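Local coordinates for peptidoglycan-N-acetylmuramic acid deacetylase PdaA (Bacillus subtilis, PDB 1W1A), which removes the acetyl group from N-acetylmuramic acid residues of peptidoglycan, a step toward the muramic delta-lactam of the spore cortex, at residues T65-Y70 against I212-T217. Residues are numbered along the deposited sequence; the frame is centred on the assembly and turned at random.
With NDG (2-acetamido-2-deoxy-alpha-D-glucopyranose), chain E.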
loop_
_atom_site.group_PDB
_atom_site.type_symbol
_atom_site.label_atom_id
_atom_site.label_comp_id
_atom_site.label_asym_id
_atom_site.label_seq_id
_atom_site.Cartn_x
_atom_site.Cartn_y
_atom_site.Cartn_z
ATOM N N THR A 65 -3.721 1.613 -2.546
ATOM C CA THR A 65 -2.398 1.793 -1.966
ATOM C C THR A 65 -1.401 1.443 -3.057
ATOM O O THR A 65 -1.681 0.617 -3.931
ATOM C CB THR A 65 -2.117 0.844 -0.755
ATOM O OG1 THR A 65 -1.668 -0.432 -1.232
ATOM C CG2 THR A 65 -3.374 0.652 0.098
ATOM N N PHE A 66 -0.236 2.070 -2.995
ATOM C CA PHE A 66 0.819 1.820 -3.959
ATOM C C PHE A 66 2.143 1.592 -3.227
ATOM O O PHE A 66 2.316 2.061 -2.107
ATOM C CB PHE A 66 0.976 3.023 -4.888
ATOM C CG PHE A 66 -0.282 3.413 -5.604
ATOM C CD1 PHE A 66 -1.267 4.166 -4.958
ATOM C CD2 PHE A 66 -0.474 3.056 -6.939
ATOM C CE1 PHE A 66 -2.426 4.564 -5.646
ATOM C CE2 PHE A 66 -1.624 3.446 -7.633
ATOM C CZ PHE A 66 -2.599 4.200 -6.990
ATOM N N ASP A 67 3.058 0.850 -3.853
ATOM C CA ASP A 67 4.398 0.633 -3.300
ATOM C C ASP A 67 5.289 1.307 -4.336
ATOM O O ASP A 67 5.173 1.029 -5.529
ATOM C CB ASP A 67 4.764 -0.855 -3.216
ATOM C CG ASP A 67 4.062 -1.579 -2.068
ATOM O OD1 ASP A 67 3.394 -0.915 -1.243
ATOM O OD2 ASP A 67 4.183 -2.821 -1.994
ATOM N N ASN A 68 6.171 2.196 -3.898
ATOM C CA ASN A 68 7.034 2.903 -4.831
ATOM C C ASN A 68 8.498 2.757 -4.491
ATOM O O ASN A 68 8.980 3.361 -3.534
ATOM C CB ASN A 68 6.621 4.372 -4.858
ATOM C CG ASN A 68 5.210 4.550 -5.391
ATOM O OD1 ASN A 68 5.007 4.794 -6.592
ATOM N ND2 ASN A 68 4.225 4.381 -4.511
ATOM N N GLY A 69 9.195 1.939 -5.271
ATOM C CA GLY A 69 10.609 1.707 -5.029
ATOM C C GLY A 69 11.473 2.571 -5.920
ATOM O O GLY A 69 12.555 2.982 -5.523
ATOM N N TYR A 70 10.993 2.830 -7.133
ATOM C CA TYR A 70 11.696 3.667 -8.102
ATOM C C TYR A 70 10.673 4.179 -9.114
ATOM O O TYR A 70 9.526 3.715 -9.156
ATOM C CB TYR A 70 12.798 2.879 -8.825
ATOM C CG TYR A 70 12.292 1.681 -9.584
ATOM C CD1 TYR A 70 12.094 0.462 -8.943
ATOM C CD2 TYR A 70 11.955 1.784 -10.923
ATOM C CE1 TYR A 70 11.564 -0.622 -9.625
ATOM C CE2 TYR A 70 11.425 0.714 -11.611
ATOM C CZ TYR A 70 11.231 -0.487 -10.958
ATOM O OH TYR A 70 10.701 -1.548 -11.641
ATOM N N ILE A 212 -8.288 -3.897 -0.160
ATOM C CA ILE A 212 -7.158 -2.996 -0.090
ATOM C C ILE A 212 -6.242 -3.392 -1.235
ATOM O O ILE A 212 -5.553 -4.423 -1.184
ATOM C CB ILE A 212 -6.376 -3.115 1.234
ATOM C CG1 ILE A 212 -7.276 -2.726 2.410
ATOM C CG2 ILE A 212 -5.132 -2.199 1.191
ATOM C CD1 ILE A 212 -6.587 -2.875 3.763
ATOM N N TYR A 213 -6.249 -2.572 -2.275
ATOM C CA TYR A 213 -5.421 -2.813 -3.445
ATOM C C TYR A 213 -3.977 -2.401 -3.226
ATOM O O TYR A 213 -3.695 -1.445 -2.491
ATOM C CB TYR A 213 -5.960 -2.035 -4.644
ATOM C CG TYR A 213 -7.179 -2.635 -5.284
ATOM C CD1 TYR A 213 -8.167 -3.248 -4.515
ATOM C CD2 TYR A 213 -7.371 -2.549 -6.664
ATOM C CE1 TYR A 213 -9.303 -3.757 -5.096
ATOM C CE2 TYR A 213 -8.521 -3.059 -7.260
ATOM C CZ TYR A 213 -9.477 -3.664 -6.468
ATOM O OH TYR A 213 -10.594 -4.210 -7.056
ATOM N N LEU A 214 -3.074 -3.152 -3.850
ATOM C CA LEU A 214 -1.645 -2.863 -3.822
ATOM C C LEU A 214 -1.249 -2.798 -5.287
ATOM O O LEU A 214 -1.254 -3.806 -5.985
ATOM C CB LEU A 214 -0.833 -3.966 -3.130
ATOM C CG LEU A 214 0.623 -3.983 -3.633
ATOM C CD1 LEU A 214 1.310 -2.705 -3.259
ATOM C CD2 LEU A 214 1.369 -5.172 -3.053
ATOM N N LEU A 215 -0.910 -1.609 -5.754
ATOM C CA LEU A 215 -0.530 -1.433 -7.147
ATOM C C LEU A 215 0.851 -0.820 -7.239
ATOM O O LEU A 215 1.368 -0.277 -6.263
ATOM C CB LEU A 215 -1.524 -0.501 -7.852
ATOM C CG LEU A 215 -3.023 -0.842 -7.773
ATOM C CD1 LEU A 215 -3.826 0.388 -8.201
ATOM C CD2 LEU A 215 -3.342 -2.084 -8.673
ATOM N N HIS A 216 1.446 -0.922 -8.418
ATOM C CA HIS A 216 2.747 -0.327 -8.665
ATOM C C HIS A 216 2.456 0.633 -9.797
ATOM O O HIS A 216 1.457 0.471 -10.490
ATOM C CB HIS A 216 3.772 -1.392 -9.071
ATOM C CG HIS A 216 3.987 -2.418 -8.010
ATOM N ND1 HIS A 216 3.222 -3.565 -7.921
ATOM C CD2 HIS A 216 4.792 -2.415 -6.920
ATOM C CE1 HIS A 216 3.546 -4.220 -6.819
ATOM N NE2 HIS A 216 4.496 -3.543 -6.193
ATOM N N THR A 217 3.305 1.641 -9.966
ATOM C CA THR A 217 3.101 2.643 -11.007
ATOM C C THR A 217 4.267 2.617 -11.995
ATOM O O THR A 217 4.629 3.651 -12.583
ATOM C CB THR A 217 3.017 4.065 -10.377
ATOM O OG1 THR A 217 4.284 4.402 -9.800
ATOM C CG2 THR A 217 1.981 4.117 -9.277
HETATM C C1 NDG E . 8.475 -5.478 -2.764
HETATM C C2 NDG E . 7.437 -4.624 -3.493
HETATM C C3 NDG E . 6.086 -4.929 -2.863
HETATM C C4 NDG E . 5.772 -6.436 -3.037
HETATM C C5 NDG E . 6.936 -7.330 -2.542
HETATM C C6 NDG E . 6.765 -8.763 -3.022
HETATM C C7 NDG E . 8.145 -2.545 -4.482
HETATM C C8 NDG E . 8.885 -1.236 -4.264
HETATM O O5 NDG E . 8.221 -6.868 -3.044
HETATM O O3 NDG E . 5.079 -4.128 -3.462
HETATM O O4 NDG E . 4.598 -6.773 -2.305
HETATM O O6 NDG E . 6.438 -8.801 -4.410
HETATM O O7 NDG E . 7.936 -2.944 -5.630
HETATM N N2 NDG E . 7.753 -3.211 -3.398
HETATM O O1 NDG E . 8.351 -5.283 -1.392
HETATM O O HOH W 1 5.490 1.228 -8.104
#
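Thr65 grips the carbonyl of Tyr213 with its side chain: OG1 donates to Tyr213 O at 2.6 Å, in the carbonyl plane and on a lone pair, while its own backbone N gives the same oxygen a weaker bond. The hydroxyl gets there because OG1 stands between the backbone N and the carbonyl carbon (chi1 84°), which turns CG2 onto Ile212 CG2. Threonine, with a hydroxyl and a methyl on one branched carbon, serves both needs; a valine in its place would probably leave Tyr213 O with the weak amide bond alone from this strand and take a hydrogen-bond partner from Arg157.

The two strands pair in parallel: Leu215 N donates to Thr65 O at 3.0 Å, and Asp67 N to Leu215 O almost in line with the carbonyl. Beyond them a water bridges Asp67 O and Thr217 N, continuing the link where the backbones part.

On one face of the sheet the Phe66 ring crosses Leu215 obliquely, CE2 lying 3.8 Å from Leu215 CD1, and its CD2 meets the methyl CG2 of Thr217. Helices 75-84 and 222-235 pack over this apolar patch, which suits a large ring.

On the Thr65 side of the sheet Leu214 crosses the Asp67 side chain at about a right angle, its CD1 3.1 Å from Asp67 OD2. Asp67, whose side chain points toward strand 212-215, is salt-bridged through OD1 to Arg157. His216 presents NE2 to the sugar hydroxyl O3 at 2.9 Å, though the place of O3 is less sure; its ND1 is bonded to Asp187.

Neighbouring C-terminal strand ends of a NodB-type deacetylase barrel thereby bring Asp67 OD2 and His216 NE2 within 4.3 Å of each other beside the bound sugar, consistent with their inferred roles as proton acceptor and proton donor.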